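Local atomic coordinates of acetyl-CoA C-acetyltransferase (PDB entry 7N7Z), a protein that probably catalyses the thiolase reaction, the reversible condensation of two acetyl-CoA molecules into acetoacetyl-CoA with release of coenzyme A. Residues L129-R133 with S134-M138; V143-A146 with M147-D150. All coordinates share one frame; numbering follows the deposited sequence.

The two contacts follow each other along one excursion of the thiolase N-terminal domain, their centres about 16 Å apart. Contact 1 is the far bend of the loop joining strand 127-129 to strand 141-145, about 35 Å from the chain centre yet largely buried by other subunits. Contact 2 lies closer in, about 20 Å from that centre, where the second strand gives way to helix 146-152. Leu129 CD2 packs on Val143 CB at 4.0 Å, tying the two together. Ring and methylene packing dominates contact 1; helix-start bonds and a carboxylate cap dominate contact 2. Between chains they are complementary: Arg133 from contact 1 of one subunit pairs with Asp145 from contact 2 of another.

Contact 1 of 2, residues L129-R133 with S134-M138; sequences LQQAR and SGYRM
Gln131 and Gly135 meet through their backbones: Gly135 N approaches Gln131 O to 2.7 Å, but the bond is bent (129° at the hydrogen) and weak. It overlaps a type I turn from Leu129 to Ala132, and a water bridges the same bend, donating to Gln130 O at 3.1 Å and accepting from Ser134 N at 2.9 Å. Gly135 has backbone angles at which a CB would press against the carbonyl oxygen of Ser134, so the lack of a side chain matters here.

Tyr136 then turns its ring back beneath Gln131. Its CG lies anti to the carbonyl carbon (chi1 -64°), which carries the phenol along residues 129-133 toward Leu129. Gln131 CB sits almost exactly over the centre of the Tyr136 ring, 3.5 Å from its centroid, a CH-pi contact. Further out, the Gln131 amide stands nearly perpendicular to the ring (88°) and brings OE1 to 3.5 Å from Tyr136 CD2. At the far end, Tyr136 OH rests against Leu129 CD2 at 3.6 Å, the two side chains crossing at about a right angle; this buried hydroxyl has no hydrogen-bond partner in the model. Replacing the tyrosine by an alanine here would probably open a gap beneath Gln131 CB and leave Leu129 without the phenol packed against it. Beyond the ring, Arg137 NH1 donates to Ser134 O at 3.0 Å, nearly in line with that carbonyl.

This bend links strand 127-129 to strand 141-145 and touches all three other subunits, as in the tetramerisation loop of thiolases. Tyr136 also packs on Ala132 of the second subunit and meets Tyr127 of the fourth, while Leu129 pairs antiparallel with a strand of the third subunit.

Contact 2 of 2, residues V143-A146 with M147-D150; sequences VQDA and MLSD
Asp145 reaches Met147 because its CG is anti to the backbone N (chi1 -174°), swinging the carboxylate forward over the start of helix 146-152. Ser149, one turn into that helix, has OG set between its backbone N and carbonyl carbon (chi1 62°), which places OG 3.3 Å from Asp145 O, a weak approach at most.

The first of these torsions makes an N-cap: Asp145 OD1 accepts from Met147 N at 3.1 Å, a weak bond, with the two side chains alongside each other and pointing the same way. The carbonyl of Asp145 is used more firmly. Ser149 N donates to Asp145 O at 2.9 Å, almost straight (172°) and in the carbonyl plane, whereas Leu148 N reaches the same oxygen at 2.9 Å from well above that plane. One residue further along, Asp150 N donates to Ala146 O at 2.8 Å. Side-chain packing is lighter. Gln144, extended beyond CG, lays NE2 against Ser149 CB at 3.4 Å, and Leu148 CG comes across the carboxylate to 4.0 Å from Asp145 OD2. The Met147 side chain lies about 10 Å from that of His358, a predicted active-site base.

Other subunits use both aspartates. Arg133 of the third subunit forms a salt bridge with Asp145 OD1, and Gly139 N of the fourth donates to OD2; backbone N-H groups of Gly64 and Gly66 of the third subunit hold the carboxylate of Asp150.

The chemistry thus does two jobs at one junction. A buried carboxylate next to a helix start and an arginine would be expected to stay ionised, and the same group of Asp145 that caps the helix also stitches subunits together.

Contact 1 of 2, residues L129-R133 with S134-M138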
ATOM      1  N   LEU B 129       1.214  -4.319  -4.277  1.00 30.28           N
ATOM      2  CA  LEU B 129       1.269  -2.957  -4.805  1.00 28.83           C
ATOM      3  C   LEU B 129       2.143  -3.013  -6.057  1.00 27.63           C
ATOM      4  O   LEU B 129       3.374  -3.007  -5.967  1.00 28.83           O
ATOM      5  CB  LEU B 129       1.821  -1.980  -3.774  1.00 27.33           C
ATOM      6  CG  LEU B 129       0.977  -1.779  -2.513  1.00 30.62           C
ATOM      7  CD1 LEU B 129       1.697  -0.860  -1.536  1.00 32.40           C
ATOM      8  CD2 LEU B 129      -0.395  -1.221  -2.863  1.00 34.12           C
ATOM      9  N   GLN B 130       1.498  -3.074  -7.224  1.00 26.38           N
ATOM     10  CA  GLN B 130       2.228  -3.338  -8.460  1.00 28.61           C
ATOM     11  C   GLN B 130       3.111  -2.160  -8.859  1.00 31.34           C
ATOM     12  O   GLN B 130       4.229  -2.357  -9.350  1.00 34.11           O
ATOM     13  CB  GLN B 130       1.245  -3.683  -9.580  1.00 29.16           C
ATOM     14  CG  GLN B 130       1.889  -4.254 -10.836  1.00 30.75           C
ATOM     15  CD  GLN B 130       2.603  -5.571 -10.589  1.00 36.31           C
ATOM     16  OE1 GLN B 130       1.992  -6.641 -10.630  1.00 36.31           O
ATOM     17  NE2 GLN B 130       3.907  -5.500 -10.340  1.00 31.15           N
ATOM     18  N   GLN B 131       2.637  -0.934  -8.651  1.00 29.63           N
ATOM     19  CA  GLN B 131       3.354   0.258  -9.082  1.00 32.37           C
ATOM     20  C   GLN B 131       4.155   0.910  -7.961  1.00 31.28           C
ATOM     21  O   GLN B 131       4.613   2.046  -8.122  1.00 33.15           O
ATOM     22  CB  GLN B 131       2.371   1.272  -9.669  1.00 33.43           C
ATOM     23  CG  GLN B 131       1.259   0.649 -10.498  1.00 38.12           C
ATOM     24  CD  GLN B 131       0.854   1.517 -11.669  1.00 46.82           C
ATOM     25  OE1 GLN B 131      -0.039   2.357 -11.553  1.00 45.73           O
ATOM     26  NE2 GLN B 131       1.514   1.321 -12.806  1.00 49.20           N
ATOM     27  N   ALA B 132       4.343   0.219  -6.836  1.00 28.87           N
ATOM     28  CA  ALA B 132       5.047   0.827  -5.713  1.00 32.18           C
ATOM     29  C   ALA B 132       6.527   1.037  -6.011  1.00 27.27           C
ATOM     30  O   ALA B 132       7.131   1.983  -5.494  1.00 27.76           O
ATOM     31  CB  ALA B 132       4.885  -0.035  -4.462  1.00 29.16           C
ATOM     32  N   ARG B 133       7.126   0.174  -6.831  1.00 26.49           N
ATOM     33  CA  ARG B 133       8.556   0.286  -7.106  1.00 29.16           C
ATOM     34  C   ARG B 133       8.863   1.564  -7.876  1.00 29.63           C
ATOM     35  O   ARG B 133       9.608   2.429  -7.400  1.00 27.03           O
ATOM     36  CB  ARG B 133       9.038  -0.942  -7.880  1.00 27.98           C
ATOM     37  CG  ARG B 133      10.553  -1.089  -7.926  1.00 30.85           C
ATOM     38  CD  ARG B 133      10.967  -2.444  -8.485  1.00 28.58           C
ATOM     39  NE  ARG B 133      10.414  -3.544  -7.704  1.00 28.08           N
ATOM     40  CZ  ARG B 133      10.895  -3.953  -6.538  1.00 28.76           C
ATOM     41  NH1 ARG B 133      11.965  -3.392  -5.997  1.00 27.43           N
ATOM     42  NH2 ARG B 133      10.284  -4.945  -5.896  1.00 29.36           N
ATOM     43  N   SER B 134       8.294   1.703  -9.073  1.00 27.55           N
ATOM     44  CA  SER B 134       8.538   2.877  -9.897  1.00 30.44           C
ATOM     45  C   SER B 134       7.619   4.041  -9.561  1.00 29.73           C
ATOM     46  O   SER B 134       7.906   5.174  -9.965  1.00 26.48           O
ATOM     47  CB  SER B 134       8.383   2.521 -11.378  1.00 30.23           C
ATOM     48  OG  SER B 134       9.482   1.750 -11.823  1.00 36.58           O
ATOM     49  N   GLY B 135       6.536   3.792  -8.845  1.00 31.19           N
ATOM     50  CA  GLY B 135       5.639   4.848  -8.422  1.00 30.09           C
ATOM     51  C   GLY B 135       4.381   4.909  -9.265  1.00 29.97           C
ATOM     52  O   GLY B 135       4.379   4.599 -10.462  1.00 31.17           O
ATOM     53  N   TYR B 136       3.281   5.309  -8.627  1.00 30.81           N
ATOM     54  CA  TYR B 136       2.033   5.547  -9.338  1.00 33.50           C
ATOM     55  C   TYR B 136       2.025   6.887 -10.061  1.00 29.90           C
ATOM     56  O   TYR B 136       1.111   7.140 -10.852  1.00 29.31           O
ATOM     57  CB  TYR B 136       0.854   5.474  -8.363  1.00 32.31           C
ATOM     58  CG  TYR B 136       0.666   4.110  -7.736  1.00 33.93           C
ATOM     59  CD1 TYR B 136       1.493   3.676  -6.708  1.00 32.38           C
ATOM     60  CD2 TYR B 136      -0.340   3.257  -8.170  1.00 36.82           C
ATOM     61  CE1 TYR B 136       1.326   2.430  -6.133  1.00 35.24           C
ATOM     62  CE2 TYR B 136      -0.515   2.009  -7.600  1.00 35.37           C
ATOM     63  CZ  TYR B 136       0.321   1.600  -6.582  1.00 36.06           C
ATOM     64  OH  TYR B 136       0.152   0.358  -6.010  1.00 34.45           O
ATOM     65  N   ARG B 137       3.016   7.742  -9.808  1.00 32.06           N
ATOM     66  CA  ARG B 137       3.172   9.011 -10.511  1.00 30.95           C
ATOM     67  C   ARG B 137       1.983   9.937 -10.276  1.00 31.76           C
ATOM     68  O   ARG B 137       2.141  11.022  -9.707  1.00 31.13           O
ATOM     69  CB  ARG B 137       3.368   8.771 -12.012  1.00 33.43           C
ATOM     70  CG  ARG B 137       4.220   7.547 -12.360  1.00 34.26           C
ATOM     71  CD  ARG B 137       5.557   7.533 -11.625  1.00 36.06           C
ATOM     72  NE  ARG B 137       6.364   8.715 -11.905  1.00 39.77           N
ATOM     73  CZ  ARG B 137       7.568   8.939 -11.394  1.00 39.46           C
ATOM     74  NH1 ARG B 137       8.138   8.079 -10.564  1.00 33.48           N
ATOM     75  NH2 ARG B 137       8.216  10.052 -11.724  1.00 37.67           N
ATOM     76  N   MET B 138       0.796   9.533 -10.723  1.00 29.31           N
ATOM     77  CA  MET B 138      -0.411  10.316 -10.505  1.00 31.72           C
ATOM     78  C   MET B 138      -1.618   9.425 -10.758  1.00 32.56           C
ATOM     79  O   MET B 138      -1.559   8.493 -11.562  1.00 33.56           O
ATOM     80  CB  MET B 138      -0.457  11.553 -11.413  1.00 36.83           C
ATOM     81  CG  MET B 138      -1.637  12.477 -11.136  1.00 32.77           C
ATOM     82  SD  MET B 138      -1.438  14.129 -11.833  1.00 52.43           S
ATOM     83  CE  MET B 138      -2.329  13.951 -13.377  1.00 52.03           C
TER
HETATM   84  O   HOH W   1       6.442  -0.285 -10.188  1.00 30.87           O

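Contact 2 of 2, residues V143-A146 with M147-D150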
ATOM      1  N   VAL B 143      -4.846  -1.905  -5.175  1.00 36.23           N
ATOM      2  CA  VAL B 143      -4.176  -2.799  -4.237  1.00 34.13           C
ATOM      3  C   VAL B 143      -4.820  -4.171  -4.424  1.00 35.14           C
ATOM      4  O   VAL B 143      -6.001  -4.363  -4.124  1.00 33.57           O
ATOM      5  CB  VAL B 143      -4.276  -2.297  -2.791  1.00 34.54           C
ATOM      6  CG1 VAL B 143      -5.711  -1.945  -2.410  1.00 35.27           C
ATOM      7  CG2 VAL B 143      -3.693  -3.321  -1.824  1.00 36.49           C
ATOM      8  N   GLN B 144      -4.043  -5.120  -4.940  1.00 33.03           N
ATOM      9  CA  GLN B 144      -4.576  -6.346  -5.517  1.00 32.84           C
ATOM     10  C   GLN B 144      -4.554  -7.484  -4.509  1.00 31.02           C
ATOM     11  O   GLN B 144      -3.551  -7.695  -3.818  1.00 29.29           O
ATOM     12  CB  GLN B 144      -3.772  -6.743  -6.756  1.00 34.29           C
ATOM     13  CG  GLN B 144      -4.286  -6.143  -8.048  1.00 38.64           C
ATOM     14  CD  GLN B 144      -3.318  -6.330  -9.195  1.00 35.85           C
ATOM     15  OE1 GLN B 144      -2.326  -5.610  -9.306  1.00 32.16           O
ATOM     16  NE2 GLN B 144      -3.598  -7.303 -10.052  1.00 38.34           N
ATOM     17  N   ASP B 145      -5.661  -8.221  -4.439  1.00 32.12           N
ATOM     18  CA  ASP B 145      -5.719  -9.469  -3.687  1.00 34.18           C
ATOM     19  C   ASP B 145      -5.018 -10.545  -4.508  1.00 30.91           C
ATOM     20  O   ASP B 145      -5.562 -11.026  -5.507  1.00 30.86           O
ATOM     21  CB  ASP B 145      -7.167  -9.846  -3.390  1.00 30.79           C
ATOM     22  CG  ASP B 145      -7.279 -11.053  -2.480  1.00 33.12           C
ATOM     23  OD1 ASP B 145      -6.280 -11.788  -2.344  1.00 30.84           O
ATOM     24  OD2 ASP B 145      -8.364 -11.265  -1.901  1.00 30.29           O
ATOM     25  N   ALA B 146      -3.805 -10.920  -4.094  1.00 32.22           N
ATOM     26  CA  ALA B 146      -3.006 -11.847  -4.890  1.00 31.87           C
ATOM     27  C   ALA B 146      -3.673 -13.211  -5.014  1.00 33.54           C
ATOM     28  O   ALA B 146      -3.510 -13.888  -6.036  1.00 31.97           O
ATOM     29  CB  ALA B 146      -1.613 -11.994  -4.282  1.00 33.05           C
ATOM     30  N   MET B 147      -4.414 -13.638  -3.989  1.00 32.67           N
ATOM     31  CA  MET B 147      -5.121 -14.910  -4.084  1.00 31.64           C
ATOM     32  C   MET B 147      -6.044 -14.935  -5.294  1.00 36.54           C
ATOM     33  O   MET B 147      -6.295 -16.004  -5.865  1.00 37.46           O
ATOM     34  CB  MET B 147      -5.918 -15.168  -2.803  1.00 33.14           C
ATOM     35  CG  MET B 147      -6.710 -16.474  -2.807  1.00 32.03           C
ATOM     36  SD  MET B 147      -8.258 -16.372  -1.893  1.00 45.17           S
ATOM     37  CE  MET B 147      -7.677 -15.785  -0.308  1.00 31.33           C
ATOM     38  N   LEU B 148      -6.557 -13.776  -5.698  1.00 34.26           N
ATOM     39  CA  LEU B 148      -7.417 -13.680  -6.870  1.00 38.24           C
ATOM     40  C   LEU B 148      -6.605 -13.388  -8.130  1.00 37.86           C
ATOM     41  O   LEU B 148      -6.650 -14.154  -9.098  1.00 37.53           O
ATOM     42  CB  LEU B 148      -8.476 -12.594  -6.651  1.00 37.82           C
ATOM     43  CG  LEU B 148      -9.376 -12.763  -5.426  1.00 36.59           C
ATOM     44  CD1 LEU B 148     -10.350 -11.601  -5.333  1.00 43.90           C
ATOM     45  CD2 LEU B 148     -10.119 -14.086  -5.475  1.00 37.96           C
ATOM     46  N   SER B 149      -5.843 -12.291  -8.118  1.00 38.94           N
ATOM     47  CA  SER B 149      -5.179 -11.837  -9.336  1.00 39.99           C
ATOM     48  C   SER B 149      -4.075 -12.788  -9.774  1.00 39.33           C
ATOM     49  O   SER B 149      -3.829 -12.936 -10.977  1.00 43.92           O
ATOM     50  CB  SER B 149      -4.616 -10.429  -9.128  1.00 39.33           C
ATOM     51  OG  SER B 149      -3.631 -10.412  -8.107  1.00 39.09           O
ATOM     52  N   ASP B 150      -3.401 -13.440  -8.827  1.00 34.98           N
ATOM     53  CA  ASP B 150      -2.300 -14.343  -9.134  1.00 37.51           C
ATOM     54  C   ASP B 150      -2.681 -15.810  -8.981  1.00 37.89           C
ATOM     55  O   ASP B 150      -1.805 -16.676  -9.054  1.00 33.43           O
ATOM     56  CB  ASP B 150      -1.099 -14.028  -8.237  1.00 36.85           C
ATOM     57  CG  ASP B 150      -0.283 -12.846  -8.733  1.00 37.38           C
ATOM     58  OD1 ASP B 150      -0.489 -12.403  -9.884  1.00 33.74           O
ATOM     59  OD2 ASP B 150       0.569 -12.357  -7.963  1.00 36.36           O
TER